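Local coordinates for periplasmic binding protein/LacI transcriptional regulator (Burkholderia graminis C4D1M, PDB 5HQJ), which probably serves as the sugar-binding component of an ABC transporter and holds D-arabinose in the cleft between its two domains, at residues Phe41-Ala53 against Gln267-His279. Residues are numbered along the deposited sequence; the frame is centred on the assembly and turned at random.
Sequences FFDDCNKGAKTAA and QRPVTMGSLAVDH. With 64K (alpha-D-arabinopyranose), chain B.
The Phe41 ring lays one face against alpha-D-arabinopyranose, with C3 of the sugar 3.9 Å above the ring plane and over its centre, while the methyl of selenomethionine Met272 lies at its edge. Phe41 CD2 in turn lies over the centre of the Phe42 ring. Pro269 CB comes in obliquely, 3.7 Å from Phe41 CZ, and the side-chain amide of Gln267, turned only 19° from the Phe41 ring plane, brings NE2 close to CE1. This sugar-facing ring lies in the interdomain cleft of a type I periplasmic binding protein, at the N-terminal ends of neighbouring helices 42-56 and 269-284. Phe41 CG stands anti to the backbone N (chi1 174°), which carries the ring toward Gln267 and Pro269. Gln267 NE2 donates to the sugar O2 at 2.9 Å in a nearly straight bond (174°) and also meets Asp247, while its OE1 is held by Thr130; both ends of the amide are thus fixed. Behind the pocket the helix axes approach to 6.4 Å. Gly48 and Gly273 each face the other helix without a side chain, so the backbones meet directly through CA-H...O contacts running both ways, among them Gly48 CA to Val270 O at 3.4 Å and Gly273 CA to Cys45 O. Val270 spreads its two methyls along the facing helix, CG1 against Gly48 CA and CG2 against Asp44 CB; the Asp44 carboxylate pairs with Lys311. Val277 fits its methyls against Ala49 and Ala53. No direct hydrogen bond joins the segments, but one water donates to Gly48 O and meets Ser274 OG, and a second donates to Ala52 O and Asp278 OD1, the latter 2.6 Å from the water oxygen.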
loop_
_atom_site.group_PDB
_atom_site.type_symbol
_atom_site.label_atom_id
_atom_site.label_comp_id
_atom_site.label_asym_id
_atom_site.label_seq_id
_atom_site.Cartn_x
_atom_site.Cartn_y
_atom_site.Cartn_z
ATOM N N PHE A 41 -2.816 7.155 3.072
ATOM C CA PHE A 41 -1.880 6.170 3.598
ATOM C C PHE A 41 -0.473 6.699 3.878
ATOM O O PHE A 41 0.151 6.293 4.870
ATOM C CB PHE A 41 -1.813 5.004 2.608
ATOM C CG PHE A 41 -0.769 3.952 2.938
ATOM C CD1 PHE A 41 -1.040 2.916 3.837
ATOM C CD2 PHE A 41 0.453 3.963 2.286
ATOM C CE1 PHE A 41 -0.090 1.915 4.095
ATOM C CE2 PHE A 41 1.403 2.989 2.530
ATOM C CZ PHE A 41 1.125 1.927 3.427
ATOM N N PHE A 42 0.047 7.565 3.009
ATOM C CA PHE A 42 1.457 7.935 3.088
ATOM C C PHE A 42 1.797 8.948 4.155
ATOM O O PHE A 42 2.983 9.195 4.384
ATOM C CB PHE A 42 1.933 8.443 1.725
ATOM C CG PHE A 42 2.053 7.347 0.715
ATOM C CD1 PHE A 42 3.148 6.535 0.720
ATOM C CD2 PHE A 42 1.039 7.107 -0.182
ATOM C CE1 PHE A 42 3.262 5.481 -0.216
ATOM C CE2 PHE A 42 1.132 6.092 -1.155
ATOM C CZ PHE A 42 2.232 5.257 -1.150
ATOM N N ASP A 43 0.776 9.565 4.752
ATOM C CA ASP A 43 1.001 10.463 5.882
ATOM C C ASP A 43 1.782 9.714 6.945
ATOM O O ASP A 43 2.691 10.268 7.557
ATOM C CB ASP A 43 -0.325 10.996 6.443
ATOM C CG ASP A 43 -0.894 12.162 5.623
ATOM O OD1 ASP A 43 -0.326 12.534 4.562
ATOM O OD2 ASP A 43 -1.944 12.706 6.050
ATOM N N ASP A 44 1.473 8.444 7.169
ATOM C CA ASP A 44 2.201 7.671 8.185
ATOM C C ASP A 44 3.655 7.440 7.773
ATOM O O ASP A 44 4.552 7.418 8.614
ATOM C CB ASP A 44 1.552 6.307 8.433
ATOM C CG ASP A 44 0.396 6.337 9.458
ATOM O OD1 ASP A 44 0.369 7.220 10.338
ATOM O OD2 ASP A 44 -0.473 5.427 9.380
ATOM N N CYS A 45 3.893 7.219 6.487
ATOM C CA CYS A 45 5.244 7.019 6.016
ATOM C C CYS A 45 6.093 8.262 6.209
ATOM O O CYS A 45 7.254 8.184 6.641
ATOM C CB CYS A 45 5.205 6.625 4.531
ATOM S SG CYS A 45 4.311 5.089 4.162
ATOM N N ASN A 46 5.503 9.409 5.875
ATOM C CA ASN A 46 6.087 10.700 6.173
ATOM C C ASN A 46 6.398 10.839 7.658
ATOM O O ASN A 46 7.514 11.191 8.033
ATOM C CB ASN A 46 5.136 11.801 5.690
ATOM C CG ASN A 46 5.790 13.172 5.624
ATOM O OD1 ASN A 46 7.003 13.312 5.770
ATOM N ND2 ASN A 46 4.981 14.186 5.344
ATOM N N LYS A 47 5.416 10.592 8.519
ATOM C CA LYS A 47 5.658 10.673 9.974
ATOM C C LYS A 47 6.872 9.839 10.443
ATOM O O LYS A 47 7.779 10.355 11.131
ATOM C CB LYS A 47 4.401 10.240 10.714
ATOM C CG LYS A 47 4.571 10.153 12.223
ATOM C CD LYS A 47 3.280 9.760 12.885
ATOM C CE LYS A 47 3.459 9.678 14.374
ATOM N NZ LYS A 47 2.229 9.169 15.016
ATOM N N GLY A 48 6.933 8.586 10.013
ATOM C CA GLY A 48 7.994 7.696 10.434
ATOM C C GLY A 48 9.327 8.142 9.849
ATOM O O GLY A 48 10.346 8.112 10.512
ATOM N N ALA A 49 9.331 8.574 8.591
ATOM C CA ALA A 49 10.583 9.030 7.988
ATOM C C ALA A 49 11.089 10.320 8.663
ATOM O O ALA A 49 12.281 10.463 8.957
ATOM C CB ALA A 49 10.396 9.229 6.479
ATOM N N LYS A 50 10.179 11.248 8.921
ATOM C CA LYS A 50 10.523 12.534 9.504
ATOM C C LYS A 50 11.070 12.311 10.907
ATOM O O LYS A 50 12.095 12.883 11.269
ATOM C CB LYS A 50 9.298 13.445 9.502
ATOM C CG LYS A 50 9.476 14.782 10.179
ATOM C CD LYS A 50 10.458 15.671 9.461
ATOM C CE LYS A 50 10.514 17.041 10.120
ATOM N NZ LYS A 50 9.152 17.601 10.392
ATOM N N THR A 51 10.413 11.448 11.684
ATOM C CA THR A 51 10.914 11.067 13.011
ATOM C C THR A 51 12.347 10.499 12.948
ATOM O O THR A 51 13.235 10.932 13.689
ATOM C CB THR A 51 9.983 10.044 13.653
ATOM O OG1 THR A 51 8.679 10.612 13.785
ATOM C CG2 THR A 51 10.481 9.667 15.029
ATOM N N ALA A 52 12.599 9.578 12.027
ATOM C CA ALA A 52 13.923 8.968 11.948
ATOM C C ALA A 52 14.976 9.962 11.482
ATOM O O ALA A 52 16.118 9.953 11.964
ATOM C CB ALA A 52 13.900 7.769 11.027
ATOM N N ALA A 53 14.609 10.831 10.541
ATOM C CA ALA A 53 15.554 11.838 10.038
ATOM C C ALA A 53 15.928 12.818 11.142
ATOM O O ALA A 53 17.086 13.222 11.246
ATOM C CB ALA A 53 14.969 12.583 8.842
ATOM N N GLN A 267 -0.845 -2.647 7.400
ATOM C CA GLN A 267 0.578 -2.728 7.116
ATOM C C GLN A 267 1.306 -1.938 8.224
ATOM O O GLN A 267 0.673 -1.565 9.198
ATOM C CB GLN A 267 0.875 -2.176 5.722
ATOM C CG GLN A 267 0.010 -2.731 4.615
ATOM C CD GLN A 267 0.429 -2.126 3.317
ATOM O OE1 GLN A 267 1.515 -2.386 2.829
ATOM N NE2 GLN A 267 -0.439 -1.281 2.743
ATOM N N ARG A 268 2.614 -1.728 8.087
ATOM C CA ARG A 268 3.377 -0.916 9.015
ATOM C C ARG A 268 4.021 0.284 8.292
ATOM O O ARG A 268 5.213 0.332 8.103
ATOM C CB ARG A 268 4.429 -1.794 9.740
ATOM C CG ARG A 268 3.826 -2.861 10.655
ATOM C CD ARG A 268 4.764 -3.335 11.728
ATOM N NE ARG A 268 4.022 -4.116 12.710
ATOM C CZ ARG A 268 3.729 -5.402 12.572
ATOM N NH1 ARG A 268 4.134 -6.061 11.502
ATOM N NH2 ARG A 268 3.041 -6.020 13.509
ATOM N N PRO A 269 3.199 1.261 7.850
ATOM C CA PRO A 269 3.711 2.396 7.059
ATOM C C PRO A 269 4.681 3.310 7.843
ATOM O O PRO A 269 5.628 3.861 7.288
ATOM C CB PRO A 269 2.415 3.135 6.641
ATOM C CG PRO A 269 1.356 2.695 7.617
ATOM C CD PRO A 269 1.730 1.263 7.947
ATOM N N VAL A 270 4.429 3.493 9.142
ATOM C CA VAL A 270 5.300 4.311 9.977
ATOM C C VAL A 270 6.681 3.664 10.004
ATOM O O VAL A 270 7.690 4.330 9.812
ATOM C CB VAL A 270 4.757 4.460 11.430
ATOM C CG1 VAL A 270 5.648 5.387 12.199
ATOM C CG2 VAL A 270 3.392 5.013 11.412
ATOM N N THR A 271 6.708 2.363 10.309
ATOM C CA THR A 271 7.911 1.580 10.366
ATOM C C THR A 271 8.629 1.594 8.998
ATOM O O THR A 271 9.858 1.691 8.939
ATOM C CB THR A 271 7.594 0.111 10.856
ATOM O OG1 THR A 271 7.191 0.119 12.234
ATOM C CG2 THR A 271 8.793 -0.784 10.697
HETATM N N MSE A 272 7.890 1.474 7.899
HETATM C CA MSE A 272 8.507 1.606 6.575
HETATM C C MSE A 272 9.275 2.922 6.414
HETATM O O MSE A 272 10.407 2.930 5.937
HETATM C CB MSE A 272 7.466 1.501 5.449
HETATM C CG MSE A 272 6.832 0.126 5.241
HETATM SE SE MSE A 272 5.547 0.349 3.819
HETATM C CE MSE A 272 4.200 -0.890 4.455
ATOM N N GLY A 273 8.661 4.039 6.779
ATOM C CA GLY A 273 9.307 5.336 6.593
ATOM C C GLY A 273 10.513 5.482 7.490
ATOM O O GLY A 273 11.571 6.012 7.109
ATOM N N SER A 274 10.380 4.990 8.718
ATOM C CA SER A 274 11.486 5.024 9.640
ATOM C C SER A 274 12.693 4.209 9.144
ATOM O O SER A 274 13.841 4.681 9.101
ATOM C CB SER A 274 11.006 4.481 10.991
ATOM O OG SER A 274 11.958 4.765 11.960
ATOM N N LEU A 275 12.425 2.958 8.786
ATOM C CA LEU A 275 13.468 2.088 8.228
ATOM C C LEU A 275 14.038 2.639 6.942
ATOM O O LEU A 275 15.241 2.549 6.712
ATOM C CB LEU A 275 12.916 0.691 7.970
ATOM C CG LEU A 275 12.608 -0.107 9.235
ATOM C CD1 LEU A 275 11.918 -1.358 8.800
ATOM C CD2 LEU A 275 13.870 -0.420 10.111
ATOM N N ALA A 276 13.192 3.229 6.112
ATOM C CA ALA A 276 13.697 3.784 4.848
ATOM C C ALA A 276 14.790 4.828 5.118
ATOM O O ALA A 276 15.864 4.809 4.507
ATOM C CB ALA A 276 12.588 4.380 4.058
ATOM N N VAL A 277 14.533 5.745 6.041
ATOM C CA VAL A 277 15.534 6.765 6.349
ATOM C C VAL A 277 16.758 6.163 7.030
ATOM O O VAL A 277 17.906 6.433 6.637
ATOM C CB VAL A 277 14.928 7.882 7.217
ATOM C CG1 VAL A 277 15.996 8.791 7.720
ATOM C CG2 VAL A 277 13.910 8.686 6.403
ATOM N N ASP A 278 16.537 5.320 8.040
ATOM C CA ASP A 278 17.629 4.669 8.724
ATOM C C ASP A 278 18.552 3.852 7.817
ATOM O O ASP A 278 19.779 3.932 7.951
ATOM C CB ASP A 278 17.067 3.793 9.831
ATOM C CG ASP A 278 16.754 4.584 11.088
ATOM O OD1 ASP A 278 17.387 5.647 11.306
ATOM O OD2 ASP A 278 15.893 4.129 11.853
ATOM N N HIS A 279 17.989 3.102 6.874
ATOM C CA HIS A 279 18.828 2.372 5.941
ATOM C C HIS A 279 19.456 3.286 4.887
ATOM O O HIS A 279 20.586 3.049 4.464
ATOM C CB HIS A 279 18.024 1.243 5.316
ATOM C CG HIS A 279 17.893 0.071 6.237
ATOM N ND1 HIS A 279 18.904 -0.865 6.403
ATOM C CD2 HIS A 279 16.912 -0.274 7.099
ATOM C CE1 HIS A 279 18.517 -1.758 7.296
ATOM N NE2 HIS A 279 17.308 -1.431 7.731
HETATM O O2 64K B . 0.267 -0.176 0.196
HETATM C C2 64K B . -0.705 0.622 -0.560
HETATM C C3 64K B . -1.800 1.002 0.384
HETATM O O3 64K B . -2.615 -0.126 0.611
HETATM C C4 64K B . -2.714 2.074 -0.199
HETATM O O4 64K B . -3.493 1.576 -1.302
HETATM C C5 64K B . -1.913 3.192 -0.694
HETATM O O5 64K B . -1.056 2.718 -1.761
HETATM C C1 64K B . -0.036 1.850 -1.110
HETATM O O1 64K B . 0.876 1.462 -2.064
HETATM O O HOH W 1 10.473 6.818 13.363
HETATM O O HOH W 2 17.273 7.636 13.036
#